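Local coordinates for protein ribokinase RBSK (Mycobacterium tuberculosis, PDB 3GO6) that probably phosphorylates ribose at its O-5 with ATP and magnesium, feeding ribose 5-phosphate into nucleotide and amino acid synthesis or the pentose phosphate pathway, at residues A[67-72]-A[254-259]; A[83-88]-A[107-112]; A[172-177]-A[187-192]. One frame throughout, in Å; residues are numbered along the deposited sequence.

Overall arrangement
All three contacts are buried. Contacts 1 and 3 belong to the main alpha/beta body, their centres about 12 and 13 Å from the centre of the chain, whereas contact 2 lies about 18 Å out, where helix 83-94 meets the small four-stranded sheet that borders the ribose site. Strand 171-175 ties contacts 1 and 3 together: Met-173 packs on Ala-255 and Trp-258 of contact 1, while Val-172 and Val-174 face helix 183-192 in contact 3. Chemistry follows place. Contact 1 pairs alanine methyls beside a bridging water, contact 2 fits a hydrogen-bonded serine against a helix, and contact 3 joins branched aliphatic side chains. Contact 2 touches neither of the others; its nearest atoms are about 11 Å from each.

Contact 1 (A[67-72]-A[254-259]); sequences ARAGAQ and LAANWP
Ala-71 and Ala-256 bring their backbones to 5.2 Å, CA to CA, where the chain leaving helix 58-68 runs beside residues 254-257 of helix 246-257. So close an approach suits side chains that are single methyl groups. The CB of Ala-256 points at the other segment and meets two methyls, the CB of Ala-71 at 3.8 Å and the CB of Ala-69 at 3.9 Å. All three alanines are buried. Between the two on the first segment, Gly-70 ends helix 58-68 in a Schellman motif: its phi of 108° turns the chain, and its N returns to the O of Ala-67 at 3.0 Å. The turn leads directly into strand 72-76, the outermost strand at one end of the large sheet in this ribokinase fold. Ala-71 and Ala-255 both rest on Val-22 of the neighbouring strand, so both segments lie against the same sheet. A polar bridge runs beside the methyls: one water donates to the O of Ala-69 (2.8 Å) and accepts from the ND2 of Asn-257 (3.0 Å). The same amide gives a second bond through ND2 to the O of Val-253, and its OD1 accepts from Arg-270, so both ends of the group are engaged. Away from the methyls, Arg-68 forms a salt bridge with Asp-290.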
# COMPACT_ATOMS: atom_id res chain seq x y z
N ALA A 67 -19.11 -8.57 -17.86
CA ALA A 67 -19.91 -9.75 -17.46
C ALA A 67 -21.19 -9.36 -16.72
O ALA A 67 -22.28 -9.86 -17.04
CB ALA A 67 -19.07 -10.72 -16.64
N ARG A 68 -21.08 -8.45 -15.75
CA ARG A 68 -22.28 -7.94 -15.06
C ARG A 68 -23.25 -7.21 -16.00
O ARG A 68 -24.46 -7.23 -15.77
CB ARG A 68 -21.90 -7.08 -13.86
CG ARG A 68 -21.21 -7.88 -12.76
CD ARG A 68 -20.94 -7.02 -11.55
NE ARG A 68 -20.15 -7.71 -10.53
CZ ARG A 68 -19.75 -7.15 -9.39
NH1 ARG A 68 -20.10 -5.90 -9.10
NH2 ARG A 68 -19.02 -7.84 -8.53
N ALA A 69 -22.71 -6.56 -17.04
CA ALA A 69 -23.52 -5.90 -18.06
C ALA A 69 -24.14 -6.85 -19.10
O ALA A 69 -24.85 -6.39 -19.99
CB ALA A 69 -22.72 -4.79 -18.77
N GLY A 70 -23.86 -8.15 -19.01
CA GLY A 70 -24.53 -9.15 -19.86
C GLY A 70 -23.69 -9.80 -20.95
O GLY A 70 -24.19 -10.63 -21.73
N ALA A 71 -22.41 -9.43 -21.05
CA ALA A 71 -21.54 -10.05 -22.04
C ALA A 71 -21.08 -11.42 -21.57
O ALA A 71 -21.05 -11.72 -20.37
CB ALA A 71 -20.31 -9.14 -22.35
N GLN A 72 -20.72 -12.27 -22.53
CA GLN A 72 -20.01 -13.49 -22.22
C GLN A 72 -18.53 -13.18 -22.33
O GLN A 72 -18.03 -12.85 -23.40
CB GLN A 72 -20.42 -14.63 -23.16
CG GLN A 72 -20.28 -16.00 -22.48
CD GLN A 72 -21.19 -16.14 -21.25
OE1 GLN A 72 -22.43 -16.06 -21.36
NE2 GLN A 72 -20.58 -16.34 -20.07
N LEU A 254 -19.03 -0.41 -22.08
CA LEU A 254 -18.92 -0.01 -23.48
C LEU A 254 -18.65 -1.25 -24.35
O LEU A 254 -19.32 -1.45 -25.39
CB LEU A 254 -17.86 1.07 -23.69
CG LEU A 254 -17.97 1.81 -25.03
CD1 LEU A 254 -19.15 2.78 -24.99
CD2 LEU A 254 -16.69 2.56 -25.38
N ALA A 255 -17.69 -2.07 -23.93
CA ALA A 255 -17.36 -3.31 -24.67
C ALA A 255 -18.55 -4.25 -24.77
O ALA A 255 -18.76 -4.89 -25.81
CB ALA A 255 -16.16 -4.03 -24.03
N ALA A 256 -19.33 -4.34 -23.69
CA ALA A 256 -20.48 -5.24 -23.61
C ALA A 256 -21.66 -4.79 -24.48
O ALA A 256 -22.59 -5.59 -24.72
CB ALA A 256 -20.93 -5.37 -22.17
N ASN A 257 -21.62 -3.54 -24.94
CA ASN A 257 -22.72 -2.92 -25.73
C ASN A 257 -22.36 -2.42 -27.12
O ASN A 257 -23.25 -1.99 -27.88
CB ASN A 257 -23.35 -1.79 -24.92
CG ASN A 257 -24.14 -2.30 -23.74
OD1 ASN A 257 -25.30 -2.68 -23.89
ND2 ASN A 257 -23.52 -2.34 -22.57
N TRP A 258 -21.08 -2.44 -27.47
CA TRP A 258 -20.63 -1.96 -28.76
C TRP A 258 -21.02 -2.92 -29.90
O TRP A 258 -20.80 -4.12 -29.79
CB TRP A 258 -19.12 -1.78 -28.76
CG TRP A 258 -18.63 -0.79 -29.78
CD1 TRP A 258 -18.11 -1.07 -31.02
CD2 TRP A 258 -18.59 0.64 -29.64
NE1 TRP A 258 -17.76 0.11 -31.66
CE2 TRP A 258 -18.05 1.17 -30.83
CE3 TRP A 258 -18.97 1.52 -28.62
CZ2 TRP A 258 -17.85 2.53 -31.02
CZ3 TRP A 258 -18.78 2.88 -28.81
CH2 TRP A 258 -18.24 3.38 -30.01
N PRO A 259 -21.58 -2.38 -31.01
CA PRO A 259 -22.00 -3.26 -32.13
C PRO A 259 -20.82 -3.86 -32.91
O PRO A 259 -19.72 -3.34 -32.84
CB PRO A 259 -22.76 -2.30 -33.05
CG PRO A 259 -22.09 -0.98 -32.81
CD PRO A 259 -21.84 -0.96 -31.31
O HOH W 1 -25.56 -3.78 -20.84

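Contact 2 (A[83-88]-A[107-112]); sequences PAAAQL and GPSGTA
Ser-109 sets its short side chain against Ala-84, Ala-85 and Leu-88 of helix 83-94, from the segment that carries strand 110-116. That strand belongs to the four-stranded sheet which, as in other ribokinases of the PfkB family, forms the lid over the sugar site; Ala-112 on it touches the bound ribose. The CB of Ser-109 points at the helix and is met by the CD1 of Leu-88 at 3.7 Å and, more loosely, by the CB of Ala-84 at 4.2 Å. Beyond CB, the hydroxyl is swung to lie anti to the serine's own carbonyl carbon (chi1 -63°), which carries OG toward Ala-85. There OG rests 3.6 Å from the CB of Ala-85, a nonpolar neighbour. Its hydrogen bonds are made to the residues preceding the first segment, with Asp-82 OD1 and the backbone N of Gly-80. Asp-82 OD1 also receives the N-H of Ala-85, so one carboxylate oxygen links the serine hydroxyl to the helix backbone, and the buried OG is satisfied without any bond across the two segments. Leu-88 also packs on Met-30 and Pro-55 of two other lid strands and on Phe-79 of the short strand 78-79. Gly-110 and Ala-112 pair through the backbone with Met-30, and the hydroxyl of Thr-111 is hydrogen-bonded to Arg-53 of the second subunit. Leu-88 is turned about its outer bond (chi2 176°) to put CD1 at the far end of the chain, and this CD1 also comes within 3.9 Å of Ser-109 OG.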
# COMPACT_ATOMS: atom_id res chain seq x y z
N PRO A 83 0.30 -16.84 -3.43
CA PRO A 83 -1.02 -16.86 -2.77
C PRO A 83 -2.04 -15.83 -3.29
O PRO A 83 -3.24 -16.17 -3.43
CB PRO A 83 -0.67 -16.63 -1.30
CG PRO A 83 0.65 -17.28 -1.16
CD PRO A 83 1.39 -16.87 -2.43
N ALA A 84 -1.60 -14.60 -3.57
CA ALA A 84 -2.51 -13.57 -4.13
C ALA A 84 -3.26 -14.09 -5.34
O ALA A 84 -4.45 -13.82 -5.51
CB ALA A 84 -1.76 -12.31 -4.52
N ALA A 85 -2.56 -14.84 -6.20
CA ALA A 85 -3.15 -15.30 -7.44
C ALA A 85 -4.40 -16.16 -7.23
O ALA A 85 -5.30 -16.14 -8.05
CB ALA A 85 -2.14 -16.07 -8.26
N ALA A 86 -4.46 -16.91 -6.13
CA ALA A 86 -5.64 -17.76 -5.86
C ALA A 86 -6.89 -16.90 -5.62
O ALA A 86 -7.96 -17.19 -6.13
CB ALA A 86 -5.38 -18.67 -4.64
N GLN A 87 -6.72 -15.84 -4.84
CA GLN A 87 -7.78 -14.89 -4.54
C GLN A 87 -8.21 -14.09 -5.79
O GLN A 87 -9.40 -13.84 -6.00
CB GLN A 87 -7.28 -13.97 -3.41
CG GLN A 87 -8.32 -13.03 -2.84
CD GLN A 87 -7.81 -12.22 -1.64
OE1 GLN A 87 -6.76 -12.53 -1.06
NE2 GLN A 87 -8.57 -11.19 -1.26
N LEU A 88 -7.24 -13.72 -6.63
CA LEU A 88 -7.51 -13.00 -7.87
C LEU A 88 -8.31 -13.86 -8.86
O LEU A 88 -9.28 -13.39 -9.47
CB LEU A 88 -6.20 -12.52 -8.53
CG LEU A 88 -5.38 -11.53 -7.70
CD1 LEU A 88 -4.06 -11.23 -8.44
CD2 LEU A 88 -6.22 -10.26 -7.50
N GLY A 107 6.86 -15.45 -9.91
CA GLY A 107 6.97 -14.23 -9.12
C GLY A 107 5.62 -13.59 -8.81
O GLY A 107 4.56 -14.18 -9.03
N PRO A 108 5.65 -12.38 -8.22
CA PRO A 108 4.44 -11.80 -7.67
C PRO A 108 3.37 -11.43 -8.70
O PRO A 108 3.69 -10.99 -9.83
CB PRO A 108 4.95 -10.53 -6.96
CG PRO A 108 6.41 -10.80 -6.71
CD PRO A 108 6.85 -11.58 -7.92
N SER A 109 2.12 -11.61 -8.31
CA SER A 109 1.00 -11.00 -9.03
C SER A 109 1.14 -9.47 -8.90
O SER A 109 1.79 -8.99 -7.98
CB SER A 109 -0.32 -11.47 -8.39
OG SER A 109 -0.48 -12.88 -8.52
N GLY A 110 0.53 -8.71 -9.81
CA GLY A 110 0.54 -7.24 -9.67
C GLY A 110 -0.05 -6.70 -8.37
O GLY A 110 -0.90 -7.35 -7.75
N THR A 111 0.43 -5.53 -7.94
CA THR A 111 -0.06 -4.86 -6.74
C THR A 111 -0.41 -3.43 -7.14
O THR A 111 0.39 -2.78 -7.82
CB THR A 111 1.03 -4.78 -5.61
OG1 THR A 111 1.47 -6.09 -5.24
CG2 THR A 111 0.48 -4.05 -4.34
N ALA A 112 -1.58 -2.94 -6.73
CA ALA A 112 -1.88 -1.53 -6.95
C ALA A 112 -2.25 -0.79 -5.68
O ALA A 112 -2.86 -1.38 -4.78
CB ALA A 112 -2.98 -1.37 -7.97

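Contact 3 (A[172-177]-A[187-192]); sequences VMVNAS and QDLAAI
Val-174 and Leu-189 reach toward each other tip to tip between strand 171-175 and helix 183-192. The CG2 of Val-174 lies against the fork of the leucine, 4.0 Å from both CG and CD1 of Leu-189. The other branch, Val-174 CG1, approaches Leu-189 CD2 at 4.1 Å, so both methyls of each residue take part. The backbones stand well apart, 8.7 Å between the CA atoms of Val-174 and Leu-189, a distance spanned by the branched ends of the valine and the leucine. Although the first bond of the leucine side chain does not aim at the strand, its CG is turned anti to the backbone N (chi1 -174°), and this brings the branched end across to the valine. The second meeting is looser. The CB of Val-172 comes to 4.3 Å from the carbonyl O of Ile-192, and the isoleucine side chain lies farther off. That carbonyl is not left to the apolar surroundings, for it accepts a hydrogen bond from Gln-166 NE2. Helix 155-167 closes the next shell: Ala-162 touches both Val-172 and Leu-189, and Arg-163 packs on Ile-192. Farther along, the strand is followed by an inverse gamma turn centred on Ala-176, in which Ser-177 N bonds to Asn-175 O at 2.8 Å. Strand 171-175 and helix 183-192 are the first two elements of a beta-alpha-beta crossover completed by the parallel strand 195-199, the repeating connection of the Rossmann-like ribokinase core.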
# COMPACT_ATOMS: atom_id res chain seq x y z
N VAL A 172 -11.63 -3.77 -32.21
CA VAL A 172 -10.46 -3.49 -31.39
C VAL A 172 -10.74 -2.26 -30.51
O VAL A 172 -10.85 -1.14 -31.01
CB VAL A 172 -9.17 -3.29 -32.22
CG1 VAL A 172 -8.01 -2.92 -31.32
CG2 VAL A 172 -8.84 -4.57 -33.02
N MET A 173 -10.85 -2.49 -29.21
CA MET A 173 -11.17 -1.44 -28.25
C MET A 173 -10.04 -1.33 -27.22
O MET A 173 -9.72 -2.31 -26.53
CB MET A 173 -12.52 -1.75 -27.59
CG MET A 173 -13.05 -0.66 -26.62
SD MET A 173 -14.67 -1.06 -25.91
CE MET A 173 -15.75 -0.78 -27.32
N VAL A 174 -9.43 -0.15 -27.14
CA VAL A 174 -8.27 0.06 -26.29
C VAL A 174 -8.59 1.12 -25.25
O VAL A 174 -9.02 2.23 -25.57
CB VAL A 174 -7.01 0.48 -27.11
CG1 VAL A 174 -5.79 0.73 -26.20
CG2 VAL A 174 -6.69 -0.57 -28.17
N ASN A 175 -8.41 0.75 -23.98
CA ASN A 175 -8.39 1.75 -22.92
C ASN A 175 -6.96 2.25 -22.84
O ASN A 175 -6.07 1.53 -22.36
CB ASN A 175 -8.87 1.14 -21.60
CG ASN A 175 -8.84 2.13 -20.46
OD1 ASN A 175 -8.97 3.36 -20.66
ND2 ASN A 175 -8.67 1.61 -19.26
N ALA A 176 -6.72 3.47 -23.33
CA ALA A 176 -5.36 4.02 -23.42
C ALA A 176 -4.85 4.51 -22.07
O ALA A 176 -4.58 5.69 -21.88
CB ALA A 176 -5.32 5.17 -24.47
N SER A 177 -4.69 3.57 -21.13
CA SER A 177 -4.30 3.89 -19.77
C SER A 177 -3.43 2.73 -19.26
O SER A 177 -3.79 1.57 -19.47
CB SER A 177 -5.57 4.04 -18.91
OG SER A 177 -5.29 4.41 -17.57
N GLN A 187 2.13 3.53 -31.47
CA GLN A 187 1.81 4.03 -32.81
C GLN A 187 1.21 2.93 -33.68
O GLN A 187 0.26 3.19 -34.41
CB GLN A 187 3.03 4.67 -33.46
CG GLN A 187 3.38 6.01 -32.82
CD GLN A 187 4.81 6.42 -33.10
OE1 GLN A 187 5.64 5.62 -33.55
NE2 GLN A 187 5.13 7.68 -32.80
N ASP A 188 1.75 1.72 -33.58
CA ASP A 188 1.22 0.57 -34.30
C ASP A 188 -0.17 0.19 -33.81
O ASP A 188 -1.03 -0.15 -34.60
CB ASP A 188 2.17 -0.64 -34.20
CG ASP A 188 3.48 -0.43 -34.97
OD1 ASP A 188 3.57 0.52 -35.78
OD2 ASP A 188 4.43 -1.21 -34.75
N LEU A 189 -0.38 0.23 -32.49
CA LEU A 189 -1.72 -0.05 -31.95
C LEU A 189 -2.71 1.05 -32.36
O LEU A 189 -3.83 0.74 -32.75
CB LEU A 189 -1.68 -0.23 -30.42
CG LEU A 189 -2.96 -0.67 -29.69
CD1 LEU A 189 -3.61 -1.89 -30.32
CD2 LEU A 189 -2.64 -0.92 -28.22
N ALA A 190 -2.30 2.31 -32.28
CA ALA A 190 -3.19 3.43 -32.63
C ALA A 190 -3.65 3.35 -34.10
O ALA A 190 -4.82 3.63 -34.41
CB ALA A 190 -2.52 4.76 -32.33
N ALA A 191 -2.74 2.93 -34.98
CA ALA A 191 -3.01 2.79 -36.43
C ALA A 191 -4.19 1.89 -36.72
O ALA A 191 -4.89 2.09 -37.72
CB ALA A 191 -1.74 2.27 -37.15
N ILE A 192 -4.44 0.91 -35.85
CA ILE A 192 -5.49 -0.08 -36.10
C ILE A 192 -6.68 -0.10 -35.11
O ILE A 192 -7.66 -0.80 -35.35
CB ILE A 192 -4.90 -1.53 -36.24
CG1 ILE A 192 -4.21 -1.99 -34.95
CG2 ILE A 192 -3.92 -1.60 -37.43
CD1 ILE A 192 -3.88 -3.49 -34.93